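Long-range contacts in hydroxyglutarate synthase (Pseudomonas putida, PDB 6W1H), which uses iron(II) and molecular oxygen to decarboxylate and hydroxylate 2-oxoadipate, giving D-2-hydroxyglutarate in a pathway of D-lysine breakdown: residues V108-F113 with R127-L132; D346-M351 with V389-L394. All coordinates share one frame; numbering follows the deposited sequence.

Interaction 1 (V108-F113 with R127-L132). With OOG (2-oxoadipic acid), chain C.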
loop_
_atom_site.group_PDB
_atom_site.type_symbol
_atom_site.label_atom_id
_atom_site.label_comp_id
_atom_site.label_asym_id
_atom_site.label_seq_id
_atom_site.Cartn_x
_atom_site.Cartn_y
_atom_site.Cartn_z
ATOM N N VAL A 108 -16.781 -4.254 2.076
ATOM C CA VAL A 108 -16.082 -3.077 1.585
ATOM C C VAL A 108 -15.583 -3.333 0.167
ATOM O O VAL A 108 -15.415 -4.473 -0.271
ATOM C CB VAL A 108 -14.879 -2.652 2.475
ATOM C CG1 VAL A 108 -15.255 -2.636 3.956
ATOM C CG2 VAL A 108 -13.667 -3.539 2.220
ATOM N N HIS A 109 -15.356 -2.239 -0.553
ATOM C CA HIS A 109 -14.589 -2.246 -1.798
ATOM C C HIS A 109 -13.704 -1.009 -1.795
ATOM O O HIS A 109 -13.962 -0.034 -1.075
ATOM C CB HIS A 109 -15.445 -2.433 -3.058
ATOM C CG HIS A 109 -16.572 -1.466 -3.221
ATOM N ND1 HIS A 109 -17.318 -1.419 -4.380
ATOM C CD2 HIS A 109 -17.110 -0.543 -2.388
ATOM C CE1 HIS A 109 -18.254 -0.490 -4.263
ATOM N NE2 HIS A 109 -18.160 0.046 -3.057
ATOM N N SER A 110 -12.610 -1.083 -2.540
ATOM C CA SER A 110 -11.481 -0.225 -2.247
ATOM C C SER A 110 -10.693 0.135 -3.496
ATOM O O SER A 110 -10.799 -0.506 -4.556
ATOM C CB SER A 110 -10.523 -0.945 -1.257
ATOM O OG SER A 110 -11.241 -1.669 -0.283
ATOM N N THR A 111 -9.853 1.148 -3.319
ATOM C CA THR A 111 -8.827 1.542 -4.275
ATOM C C THR A 111 -7.587 1.932 -3.473
ATOM O O THR A 111 -7.636 2.071 -2.248
ATOM C CB THR A 111 -9.304 2.696 -5.169
ATOM O OG1 THR A 111 -8.382 2.888 -6.239
ATOM C CG2 THR A 111 -9.418 3.955 -4.369
ATOM N N ALA A 112 -6.473 2.133 -4.178
ATOM C CA ALA A 112 -5.271 2.673 -3.570
ATOM C C ALA A 112 -4.936 4.020 -4.195
ATOM O O ALA A 112 -4.804 4.127 -5.411
ATOM C CB ALA A 112 -4.090 1.731 -3.782
ATOM N N PHE A 113 -4.804 5.046 -3.367
ATOM C CA PHE A 113 -4.415 6.362 -3.842
ATOM C C PHE A 113 -2.901 6.450 -3.799
ATOM O O PHE A 113 -2.301 6.232 -2.746
ATOM C CB PHE A 113 -5.057 7.432 -2.968
ATOM C CG PHE A 113 -6.546 7.564 -3.167
ATOM C CD1 PHE A 113 -7.059 8.307 -4.215
ATOM C CD2 PHE A 113 -7.423 6.914 -2.322
ATOM C CE1 PHE A 113 -8.396 8.418 -4.377
ATOM C CE2 PHE A 113 -8.777 7.032 -2.478
ATOM C CZ PHE A 113 -9.260 7.793 -3.505
ATOM N N ARG A 127 1.362 5.657 -0.394
ATOM C CA ARG A 127 0.121 5.113 -0.961
ATOM C C ARG A 127 -0.842 4.895 0.200
ATOM O O ARG A 127 -0.408 4.553 1.263
ATOM C CB ARG A 127 0.381 3.809 -1.728
ATOM C CG ARG A 127 1.588 3.055 -1.216
ATOM C CD ARG A 127 1.811 1.662 -1.681
ATOM N NE ARG A 127 3.037 1.704 -2.433
ATOM C CZ ARG A 127 4.229 1.672 -1.896
ATOM N NH1 ARG A 127 5.280 1.606 -2.648
ATOM N NH2 ARG A 127 4.388 1.654 -0.597
ATOM N N VAL A 128 -2.109 5.146 -0.019
ATOM C CA VAL A 128 -3.127 4.908 0.999
ATOM C C VAL A 128 -4.206 4.002 0.420
ATOM O O VAL A 128 -4.969 4.415 -0.456
ATOM C CB VAL A 128 -3.712 6.198 1.593
ATOM C CG1 VAL A 128 -4.814 5.851 2.606
ATOM C CG2 VAL A 128 -2.624 7.039 2.268
ATOM N N PHE A 129 -4.275 2.770 0.923
ATOM C CA PHE A 129 -5.340 1.853 0.544
ATOM C C PHE A 129 -6.594 2.306 1.256
ATOM O O PHE A 129 -6.590 2.444 2.481
ATOM C CB PHE A 129 -4.970 0.444 0.964
ATOM C CG PHE A 129 -5.878 -0.625 0.424
ATOM C CD1 PHE A 129 -7.060 -0.946 1.081
ATOM C CD2 PHE A 129 -5.542 -1.327 -0.719
ATOM C CE1 PHE A 129 -7.890 -1.968 0.611
ATOM C CE2 PHE A 129 -6.360 -2.337 -1.202
ATOM C CZ PHE A 129 -7.537 -2.668 -0.526
ATOM N N THR A 130 -7.642 2.600 0.491
ATOM C CA THR A 130 -8.840 3.250 1.009
ATOM C C THR A 130 -10.069 2.399 0.712
ATOM O O THR A 130 -10.405 2.155 -0.456
ATOM C CB THR A 130 -8.987 4.638 0.386
ATOM O OG1 THR A 130 -7.811 5.404 0.643
ATOM C CG2 THR A 130 -10.195 5.325 0.966
ATOM N N SER A 131 -10.731 1.951 1.769
ATOM C CA SER A 131 -11.910 1.105 1.658
ATOM C C SER A 131 -13.171 1.899 1.961
ATOM O O SER A 131 -13.193 2.729 2.880
ATOM C CB SER A 131 -11.813 -0.058 2.642
ATOM O OG SER A 131 -10.764 -0.921 2.283
ATOM N N LEU A 132 -14.227 1.621 1.199
ATOM C CA LEU A 132 -15.553 2.186 1.441
ATOM C C LEU A 132 -16.464 1.082 1.952
ATOM O O LEU A 132 -16.638 0.062 1.272
ATOM C CB LEU A 132 -16.131 2.796 0.164
ATOM C CG LEU A 132 -17.622 3.140 0.156
ATOM C CD1 LEU A 132 -17.947 4.199 1.220
ATOM C CD2 LEU A 132 -18.079 3.602 -1.225
HETATM C C2 OOG C . -6.412 -3.691 5.010
HETATM C C3 OOG C . -6.243 -2.771 3.811
HETATM C C4 OOG C . -5.284 -3.377 2.796
HETATM C C6 OOG C . -2.755 -4.084 2.654
HETATM O O4 OOG C . -3.038 -4.849 1.669
HETATM O O3 OOG C . -1.595 -4.034 3.172
HETATM C C5 OOG C . -3.823 -3.188 3.244
HETATM C C1 OOG C . -7.571 -3.231 5.915
HETATM O O1 OOG C . -7.939 -3.930 6.807
HETATM O O2 OOG C . -8.218 -2.008 5.724
HETATM O O5 OOG C . -3.473 -2.358 4.019
#

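Interaction 2 (D346-M351 with V389-L394)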
loop_
_atom_site.group_PDB
_atom_site.type_symbol
_atom_site.label_atom_id
_atom_site.label_comp_id
_atom_site.label_asym_id
_atom_site.label_seq_id
_atom_site.Cartn_x
_atom_site.Cartn_y
_atom_site.Cartn_z
ATOM N N ASP A 346 12.647 -17.995 -10.933
ATOM C CA ASP A 346 13.329 -17.123 -9.986
ATOM C C ASP A 346 14.631 -16.621 -10.590
ATOM O O ASP A 346 15.678 -16.599 -9.949
ATOM C CB ASP A 346 13.576 -17.820 -8.659
ATOM C CG ASP A 346 13.904 -16.847 -7.532
ATOM O OD1 ASP A 346 13.660 -15.634 -7.701
ATOM O OD2 ASP A 346 14.405 -17.312 -6.477
ATOM N N ASP A 347 14.558 -16.224 -11.848
ATOM C CA ASP A 347 15.683 -15.760 -12.636
ATOM C C ASP A 347 15.184 -14.543 -13.395
ATOM O O ASP A 347 14.157 -14.619 -14.076
ATOM C CB ASP A 347 16.109 -16.867 -13.608
ATOM C CG ASP A 347 17.144 -16.405 -14.593
ATOM O OD1 ASP A 347 18.348 -16.440 -14.250
ATOM O OD2 ASP A 347 16.757 -16.023 -15.712
ATOM N N LEU A 348 15.868 -13.400 -13.259
ATOM C CA LEU A 348 15.408 -12.155 -13.920
ATOM C C LEU A 348 15.344 -12.336 -15.436
ATOM O O LEU A 348 14.406 -11.931 -16.017
ATOM C CB LEU A 348 16.311 -10.964 -13.615
ATOM C CG LEU A 348 16.092 -10.211 -12.315
ATOM C CD1 LEU A 348 16.881 -8.924 -12.340
ATOM C CD2 LEU A 348 14.637 -9.931 -12.003
ATOM N N ALA A 349 16.352 -12.949 -16.047
ATOM C CA ALA A 349 16.318 -13.101 -17.494
ATOM C C ALA A 349 15.088 -13.872 -17.953
ATOM O O ALA A 349 14.467 -13.505 -18.952
ATOM C CB ALA A 349 17.601 -13.772 -17.977
ATOM N N GLN A 350 14.719 -14.943 -17.245
ATOM C CA GLN A 350 13.537 -15.696 -17.645
ATOM C C GLN A 350 12.257 -14.937 -17.321
ATOM O O GLN A 350 11.293 -14.993 -18.087
ATOM C CB GLN A 350 13.546 -17.086 -17.010
ATOM C CG GLN A 350 14.314 -18.113 -17.824
ATOM C CD GLN A 350 13.825 -18.216 -19.271
ATOM O OE1 GLN A 350 12.667 -18.514 -19.527
ATOM N NE2 GLN A 350 14.713 -17.938 -20.215
ATOM N N MET A 351 12.211 -14.244 -16.175
ATOM C CA MET A 351 11.044 -13.427 -15.870
ATOM C C MET A 351 10.802 -12.408 -16.973
ATOM O O MET A 351 9.647 -12.110 -17.313
ATOM C CB MET A 351 11.229 -12.728 -14.529
ATOM C CG MET A 351 11.187 -13.696 -13.321
ATOM S SD MET A 351 11.897 -12.970 -11.817
ATOM C CE MET A 351 10.690 -11.707 -11.447
ATOM N N VAL A 389 23.120 -2.233 -21.973
ATOM C CA VAL A 389 21.832 -1.979 -21.355
ATOM C C VAL A 389 21.738 -2.884 -20.138
ATOM O O VAL A 389 22.046 -4.080 -20.222
ATOM C CB VAL A 389 20.676 -2.253 -22.331
ATOM C CG1 VAL A 389 19.319 -2.213 -21.625
ATOM C CG2 VAL A 389 20.707 -1.230 -23.457
ATOM N N HIS A 390 21.304 -2.312 -19.017
ATOM C CA HIS A 390 21.072 -3.036 -17.780
ATOM C C HIS A 390 19.593 -2.918 -17.422
ATOM O O HIS A 390 18.971 -1.860 -17.606
ATOM C CB HIS A 390 21.903 -2.428 -16.643
ATOM C CG HIS A 390 21.748 -3.159 -15.351
ATOM N ND1 HIS A 390 22.411 -4.337 -15.081
ATOM C CD2 HIS A 390 20.986 -2.890 -14.260
ATOM C CE1 HIS A 390 22.048 -4.773 -13.883
ATOM N NE2 HIS A 390 21.193 -3.907 -13.361
ATOM N N PHE A 391 19.026 -3.987 -16.897
ATOM C CA PHE A 391 17.619 -3.970 -16.508
ATOM C C PHE A 391 17.449 -4.447 -15.076
ATOM O O PHE A 391 18.213 -5.285 -14.582
ATOM C CB PHE A 391 16.710 -4.786 -17.480
ATOM C CG PHE A 391 16.965 -6.259 -17.474
ATOM C CD1 PHE A 391 17.959 -6.805 -18.259
ATOM C CD2 PHE A 391 16.189 -7.110 -16.693
ATOM C CE1 PHE A 391 18.188 -8.173 -18.252
ATOM C CE2 PHE A 391 16.417 -8.468 -16.707
ATOM C CZ PHE A 391 17.418 -8.998 -17.471
ATOM N N GLU A 392 16.408 -3.923 -14.429
ATOM C CA GLU A 392 15.982 -4.368 -13.108
ATOM C C GLU A 392 14.465 -4.409 -13.102
ATOM O O GLU A 392 13.805 -3.718 -13.874
ATOM C CB GLU A 392 16.451 -3.439 -11.975
ATOM C CG GLU A 392 17.973 -3.346 -11.826
ATOM C CD GLU A 392 18.604 -4.583 -11.218
ATOM O OE1 GLU A 392 17.874 -5.493 -10.777
ATOM O OE2 GLU A 392 19.857 -4.646 -11.188
ATOM N N ALA A 393 13.914 -5.250 -12.250
ATOM C CA ALA A 393 12.468 -5.328 -12.136
ATOM C C ALA A 393 11.882 -4.001 -11.664
ATOM O O ALA A 393 12.476 -3.271 -10.867
ATOM C CB ALA A 393 12.077 -6.420 -11.143
ATOM N N LEU A 394 10.703 -3.690 -12.185
ATOM C CA LEU A 394 9.950 -2.523 -11.753
ATOM C C LEU A 394 9.176 -2.861 -10.484
ATOM O O LEU A 394 8.382 -3.799 -10.471
ATOM C CB LEU A 394 8.971 -2.155 -12.856
ATOM C CG LEU A 394 8.077 -0.938 -12.605
ATOM C CD1 LEU A 394 8.859 0.285 -12.193
ATOM C CD2 LEU A 394 7.228 -0.636 -13.849
#

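Interaction 1 (V108-F113 with R127-L132)
Phe129 and Ser110 touch across two neighbouring antiparallel strands of the five-stranded mixed sheet, and the bound 2-oxoadipate lies on the phenylalanine ring. Phe129 is worth following outward. From CB, CG stands anti to the backbone N (chi1 -170°), which turns the ring back over the neighbouring strand. CG lies 3.7 Å from C4 of the ligand, and CD1 comes closer, 3.4 Å from its C3; CD2 reaches C4 of the ligand at 4.1 Å. Farther out, CE1 and then CZ run against Ser110, whose CB is 3.4 Å from CE1. C4 of the ligand thus rests over one face of the ring, offset toward the rim, while Thr111 O lies over the opposite face. With an alanine here, C3 and C4 of the substrate would probably lose the ring they lie on, and a gap is likely to open beside Ser110 CB.

Beside the ring, Ser110 OG donates to Ser131 OG at 2.7 Å, joining the strands through a non-hydrogen-bonded pair; Ser131 also touches Arg74, which binds the substrate. The backbone bonds fall at His109-Leu132, Thr111-Thr130 and Phe113-Val128. At the last pair Val128 O is gripped twice, by Phe113 N and by Thr130 OG1, which reach it from opposite faces of its carbonyl plane. Thr130 OG1 also sits at the edge of the Phe113 ring, 3.3 Å from CD2. This second side of the sheet packs on helices 78-90 and 424-433. The chemistry is therefore divided: regular backbone pairing fixes the strands, and an aromatic face offers the substrate apolar contact, while Arg74, Ser403 and the backbone N of Val402 hydrogen-bond it elsewhere.

Interaction 2 (D346-M351 with V389-L394)
Leu348, in the first turn of helix 348-353, packs against Phe391 and Ala393 of strand 389-393, the partner of 359-363 in a two-stranded antiparallel sheet. This is helix-on-sheet packing at the protein surface, and Leu348 carries most of the contact between helix and strand.

The apolar contacts come first. Leu348 CB approaches Phe391 CE2 at 4.0 Å, and the two methyls of the leucine diverge along the strand, CD2 to Ala393 CB at 4.4 Å and CD1 toward Glu392. Ala393 and Phe391 alternate with Glu392 along the strand, and their CB atoms face the helix. The Phe391 ring presents its edge to Ala349, CZ lying 4.2 Å from the CA of that residue. Its CG occupies the position between backbone N and carbonyl carbon (chi1 66°), carrying the ring along the helix start. Phe359 of the adjoining strand touches both Leu348 and Phe391, extending the apolar patch.

No polar bond joins the two segments; each has its own. Asp347 is the N-cap: its OD2 accepts from Gln350 N at 2.8 Å through the anti lone pair, so a backbone N-H of the first turn is satisfied by a side chain. Just before it, the carboxylate of Asp346 accepts from the backbone N of Arg259 and of His260, tying the approach to the helix to another part of the chain.

Glu392 belongs to both groups. Its CB points away from the helix, yet a bend at chi2 (-74°) brings OE1 to 3.9 Å from Leu348 CD1, while OE2 receives His390 NE2 at 2.7 Å, with the donor 38° out of the carboxylate plane.

In the fold
Interaction 1 is complete in the sequence before interaction 2 begins, and their centres lie about 30 Å apart, with nearest atoms about 10 Å from each other, without touching. Each belongs to a different sheet: 108-113 and 127-132 are neighbours inside the five-stranded mixed sheet, about 9 Å from the centre of the chain, against about 23 Å for interaction 2, where strand 389-393 lies in the small two-stranded sheet and helix 348-353 packs on it. All four segments nevertheless belong to the one 2-oxoadipate dioxygenase/decarboxylase family region. In this enzyme the buried contact borders the substrate, whereas the surface contact joins a helix to a sheet away from the substrate and metal site.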